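Local coordinates for protein BtGH115A (Bacteroides thetaiotaomicron, PDB 5BY3) that probably removes alpha-linked 4-O-methyl-glucuronic acid from decorated arabinogalactans by hydrolysis, as a family GH115 glycoside hydrolase of a gut bacterium, at residues A[553-557]-A[558-562]; A[726-729]-A[730-734]. One frame throughout, in Å; residues are numbered along the deposited sequence.

Overall arrangement
Both contacts are local, each joining neighbours along one run of chain, so neither closes a loop, and they follow in series without nesting or crossing. The chain first builds a mixed sheet, then the parallel eight-stranded sheet of the TIM-barrel-clan region, then a group of long helices. Contact 1 falls near the start of helix 552-580, where a wider pi-type turn is followed by a kink at Pro562, between helices 476-495, 523-543 and 587-603. In contact 2 the loop after strand 719-722 enters helix 730-738; Trp732 reaches Asp368 and Arg374 in the parallel-sheet region, and Glu730 and Lys733 reach Arg505 and Glu508. The centres of contacts 1 and 2 are about 35 Å apart.

Contact 1 (A[553-557]-A[558-562])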
loop_
_atom_site.group_PDB
_atom_site.type_symbol
_atom_site.label_atom_id
_atom_site.label_comp_id
_atom_site.label_asym_id
_atom_site.label_seq_id
_atom_site.Cartn_x
_atom_site.Cartn_y
_atom_site.Cartn_z
ATOM N N SER A 553 -11.976 -1.818 20.874
ATOM C CA SER A 553 -10.594 -1.522 20.507
ATOM C C SER A 553 -10.393 -1.426 18.975
ATOM O O SER A 553 -9.759 -0.498 18.502
ATOM C CB SER A 553 -9.649 -2.541 21.145
ATOM O OG SER A 553 -9.738 -2.484 22.566
ATOM N N ALA A 554 -10.965 -2.340 18.202
ATOM C CA ALA A 554 -10.867 -2.249 16.742
ATOM C C ALA A 554 -11.495 -0.958 16.263
ATOM O O ALA A 554 -11.029 -0.313 15.295
ATOM C CB ALA A 554 -11.534 -3.438 16.069
ATOM N N TYR A 555 -12.539 -0.541 16.957
ATOM C CA TYR A 555 -13.163 0.702 16.550
ATOM C C TYR A 555 -12.212 1.883 16.806
ATOM O O TYR A 555 -12.090 2.765 15.967
ATOM C CB TYR A 555 -14.517 0.893 17.238
ATOM C CG TYR A 555 -15.308 2.073 16.715
ATOM C CD1 TYR A 555 -15.915 2.036 15.446
ATOM C CD2 TYR A 555 -15.437 3.227 17.475
ATOM C CE1 TYR A 555 -16.641 3.118 14.966
ATOM C CE2 TYR A 555 -16.171 4.305 17.010
ATOM C CZ TYR A 555 -16.756 4.251 15.768
ATOM O OH TYR A 555 -17.464 5.323 15.334
ATOM N N PHE A 556 -11.514 1.894 17.929
ATOM C CA PHE A 556 -10.675 3.048 18.184
ATOM C C PHE A 556 -9.530 3.062 17.159
ATOM O O PHE A 556 -9.224 4.085 16.553
ATOM C CB PHE A 556 -10.153 3.095 19.635
ATOM C CG PHE A 556 -9.484 4.403 19.979
ATOM C CD1 PHE A 556 -10.226 5.469 20.491
ATOM C CD2 PHE A 556 -8.106 4.588 19.748
ATOM C CE1 PHE A 556 -9.605 6.699 20.764
ATOM C CE2 PHE A 556 -7.481 5.796 20.031
ATOM C CZ PHE A 556 -8.226 6.852 20.549
ATOM N N GLU A 557 -8.950 1.888 16.973
ATOM C CA GLU A 557 -7.859 1.635 16.038
ATOM C C GLU A 557 -8.168 1.937 14.579
ATOM O O GLU A 557 -7.372 2.611 13.928
ATOM C CB GLU A 557 -7.381 0.188 16.189
ATOM C CG GLU A 557 -6.563 -0.008 17.439
ATOM C CD GLU A 557 -6.343 -1.450 17.761
ATOM O OE1 GLU A 557 -5.793 -2.172 16.905
ATOM O OE2 GLU A 557 -6.698 -1.849 18.895
ATOM N N LEU A 558 -9.335 1.497 14.105
ATOM C CA LEU A 558 -9.660 1.525 12.671
ATOM C C LEU A 558 -10.549 2.680 12.222
ATOM O O LEU A 558 -10.494 3.087 11.069
ATOM C CB LEU A 558 -10.268 0.186 12.259
ATOM C CG LEU A 558 -9.396 -1.052 12.627
ATOM C CD1 LEU A 558 -10.191 -2.333 12.530
ATOM C CD2 LEU A 558 -8.149 -1.182 11.784
ATOM N N VAL A 559 -11.362 3.216 13.121
ATOM C CA VAL A 559 -12.259 4.325 12.789
ATOM C C VAL A 559 -11.966 5.561 13.635
ATOM O O VAL A 559 -11.639 6.601 13.093
ATOM C CB VAL A 559 -13.767 3.910 12.869
ATOM C CG1 VAL A 559 -14.665 5.025 12.401
ATOM C CG2 VAL A 559 -14.052 2.719 11.982
ATOM N N LYS A 560 -12.064 5.445 14.955
ATOM C CA LYS A 560 -12.070 6.624 15.827
ATOM C C LYS A 560 -10.717 7.346 15.827
ATOM O O LYS A 560 -10.682 8.546 15.591
ATOM C CB LYS A 560 -12.543 6.258 17.246
ATOM C CG LYS A 560 -12.964 7.435 18.115
ATOM C CD LYS A 560 -13.813 6.984 19.293
ATOM C CE LYS A 560 -14.354 8.165 20.084
ATOM N NZ LYS A 560 -13.446 8.525 21.205
ATOM N N TYR A 561 -9.610 6.641 16.051
ATOM C CA TYR A 561 -8.300 7.323 16.009
ATOM C C TYR A 561 -8.019 8.030 14.678
ATOM O O TYR A 561 -7.707 9.215 14.740
ATOM C CB TYR A 561 -7.101 6.443 16.435
ATOM C CG TYR A 561 -5.791 7.244 16.557
ATOM C CD1 TYR A 561 -5.496 7.981 17.727
ATOM C CD2 TYR A 561 -4.875 7.305 15.498
ATOM C CE1 TYR A 561 -4.331 8.727 17.831
ATOM C CE2 TYR A 561 -3.726 8.037 15.603
ATOM C CZ TYR A 561 -3.453 8.748 16.769
ATOM O OH TYR A 561 -2.301 9.499 16.857
ATOM N N PRO A 562 -8.133 7.340 13.489
ATOM C CA PRO A 562 -7.778 8.105 12.259
ATOM C C PRO A 562 -8.718 9.233 11.899
ATOM O O PRO A 562 -8.250 10.307 11.540
ATOM C CB PRO A 562 -7.720 7.045 11.140
ATOM C CG PRO A 562 -8.447 5.849 11.673
ATOM C CD PRO A 562 -8.398 5.914 13.189
#
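Tyr555 O takes two backbone N-H groups at once, from Val559 (N to O 3.0 Å) and from Lys560 (N to O 2.9 Å), the second nearly straight at 172°. This fork marks the change from alpha-helical to pi-type hydrogen bonding. Before it, Leu558 N binds Ala554 O in the ordinary i to i+4 manner; after it, Tyr561 N reaches five residues back to Phe556 O, with the donor in the carbonyl plane. Pro562 has no N-H to give, which breaks the bonding where the helix kinks; its CD lies 3.5 Å from Glu557 O.

Apolar contacts accompany the bonds on both kinds of turn. The Tyr555 ring meets Val559 through CE1, 3.6 Å from Val559 CB, while CD2 and CE2 lean toward Lys560 CB. Phe556 has CG anti to its backbone N (chi1 -170°), which lays the ring alongside the next turn, with Tyr561 CA over one face and CE2 3.7 Å from Tyr561 CB; the aliphatic part of Lys560 passes near CD1. Leu558 CD1 packs on Ala554 CB at 3.9 Å.

Polar ends turn to other parts of the fold: Tyr555 OH bonds Val540 O, Glu557 OE1 forms a salt bridge with Lys438, and Tyr561 OH bonds Thr600 and Trp405. The doubly used Tyr555 O and the bond to Phe556 O thus keep the backbone linked through the pi-type turn up to Pro562, while the aromatic side chains are buried against neighbouring helices.

Contact 2 (A[726-729]-A[730-734]); sequences KGRS and EEWKE
Arg728 and Trp732 run side by side and point the same way, the aliphatic part of the arginine lying along the six-membered half of the indole. Arg728 CB approaches Trp732 CE3 to 3.8 Å, and Arg728 CD comes near CZ3 and CH2; the guanidinium plane is turned 76° from the ring, so the two flat groups do not stack. Gly727 O sits over an indole face, 3.7 Å from Trp732 CG. With chi1 at 173° the indole swings away from its own N and back against residues 727-728. Its NE1 bonds Asp368, and Arg374 makes a cation-pi contact with the ring. An alanine in place of Trp732 would probably leave Arg728 without its flat apolar neighbour and Asp368 without its indole N-H partner.

Ser729, directly before the helix, caps its first turn. Its OG, with chi1 at 54°, accepts from Trp732 N at 3.3 Å, while Ser729 O receives Lys733 N at 3.1 Å. Lys733 CG packs 3.4 Å from Ser729 O, and the extended chain beyond it carries NZ to a salt bridge with Glu508. Glu730 likewise pairs with Arg505. Gly727 has positive phi, which suits glycine in the loop before the cap. The arrangement is a serine N-cap: Ser729 is the N-cap residue of helix 730-738, in the family's C-terminal region.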
loop_
_atom_site.group_PDB
_atom_site.type_symbol
_atom_site.label_atom_id
_atom_site.label_comp_id
_atom_site.label_asym_id
_atom_site.label_seq_id
_atom_site.Cartn_x
_atom_site.Cartn_y
_atom_site.Cartn_z
ATOM N N LYS A 726 8.523 15.176 -15.041
ATOM C CA LYS A 726 9.783 14.428 -15.155
ATOM C C LYS A 726 10.525 14.538 -13.847
ATOM O O LYS A 726 10.634 15.627 -13.288
ATOM C CB LYS A 726 10.688 14.993 -16.286
ATOM C CG LYS A 726 10.124 14.976 -17.719
ATOM C CD LYS A 726 9.929 13.558 -18.267
ATOM C CE LYS A 726 9.215 13.569 -19.612
ATOM N NZ LYS A 726 8.288 12.408 -19.710
ATOM N N GLY A 727 11.052 13.417 -13.367
ATOM C CA GLY A 727 11.728 13.383 -12.097
ATOM C C GLY A 727 10.931 14.016 -10.959
ATOM O O GLY A 727 9.677 14.007 -10.937
ATOM N N ARG A 728 11.664 14.530 -9.989
ATOM C CA ARG A 728 11.066 15.151 -8.828
ATOM C C ARG A 728 11.226 16.684 -8.895
ATOM O O ARG A 728 11.912 17.283 -8.068
ATOM C CB ARG A 728 11.678 14.564 -7.558
ATOM C CG ARG A 728 11.870 13.042 -7.610
ATOM C CD ARG A 728 11.732 12.329 -6.281
ATOM N NE ARG A 728 12.785 12.692 -5.316
ATOM C CZ ARG A 728 14.007 12.178 -5.292
ATOM N NH1 ARG A 728 14.381 11.288 -6.206
ATOM N NH2 ARG A 728 14.879 12.561 -4.390
ATOM N N SER A 729 10.564 17.278 -9.880
ATOM C CA SER A 729 10.570 18.705 -10.153
ATOM C C SER A 729 9.640 19.475 -9.235
ATOM O O SER A 729 8.882 18.890 -8.479
ATOM C CB SER A 729 10.058 18.921 -11.579
ATOM O OG SER A 729 8.791 18.300 -11.738
ATOM N N GLU A 730 9.686 20.788 -9.333
ATOM C CA GLU A 730 8.794 21.669 -8.582
ATOM C C GLU A 730 7.290 21.348 -8.835
ATOM O O GLU A 730 6.513 21.221 -7.871
ATOM C CB GLU A 730 9.126 23.135 -8.924
ATOM C CG GLU A 730 8.419 24.188 -8.081
ATOM C CD GLU A 730 8.689 24.022 -6.595
ATOM O OE1 GLU A 730 9.824 23.625 -6.223
ATOM O OE2 GLU A 730 7.752 24.275 -5.806
ATOM N N GLU A 731 6.902 21.178 -10.110
ATOM C CA GLU A 731 5.542 20.806 -10.475
ATOM C C GLU A 731 5.099 19.438 -9.951
ATOM O O GLU A 731 3.965 19.292 -9.483
ATOM C CB GLU A 731 5.323 20.853 -11.980
ATOM C CG GLU A 731 3.867 20.841 -12.380
ATOM C CD GLU A 731 3.688 21.042 -13.863
ATOM O OE1 GLU A 731 3.895 20.094 -14.678
ATOM O OE2 GLU A 731 3.304 22.173 -14.209
ATOM N N TRP A 732 5.977 18.448 -10.043
ATOM C CA TRP A 732 5.694 17.147 -9.496
ATOM C C TRP A 732 5.471 17.240 -7.963
ATOM O O TRP A 732 4.668 16.492 -7.405
ATOM C CB TRP A 732 6.783 16.127 -9.868
ATOM C CG TRP A 732 6.584 14.798 -9.162
ATOM C CD1 TRP A 732 5.808 13.735 -9.572
ATOM C CD2 TRP A 732 7.099 14.438 -7.870
ATOM N NE1 TRP A 732 5.847 12.716 -8.620
ATOM C CE2 TRP A 732 6.631 13.123 -7.574
ATOM C CE3 TRP A 732 7.938 15.080 -6.949
ATOM C CZ2 TRP A 732 6.995 12.445 -6.406
ATOM C CZ3 TRP A 732 8.256 14.405 -5.767
ATOM C CH2 TRP A 732 7.782 13.111 -5.515
ATOM N N LYS A 733 6.148 18.170 -7.307
ATOM C CA LYS A 733 6.080 18.277 -5.848
ATOM C C LYS A 733 4.707 18.820 -5.499
ATOM O O LYS A 733 4.039 18.295 -4.636
ATOM C CB LYS A 733 7.190 19.192 -5.295
ATOM C CG LYS A 733 8.532 18.487 -5.118
ATOM C CD LYS A 733 9.625 19.484 -4.776
ATOM C CE LYS A 733 11.002 18.822 -4.670
ATOM N NZ LYS A 733 12.058 19.865 -4.456
ATOM N N GLU A 734 4.322 19.873 -6.200
ATOM C CA GLU A 734 3.008 20.468 -6.157
ATOM C C GLU A 734 1.958 19.405 -6.444
ATOM O O GLU A 734 0.988 19.288 -5.694
ATOM C CB GLU A 734 2.927 21.594 -7.202
ATOM C CG GLU A 734 2.950 23.019 -6.677
ATOM C CD GLU A 734 3.779 23.183 -5.414
ATOM O OE1 GLU A 734 5.015 23.077 -5.513
ATOM O OE2 GLU A 734 3.205 23.415 -4.323
#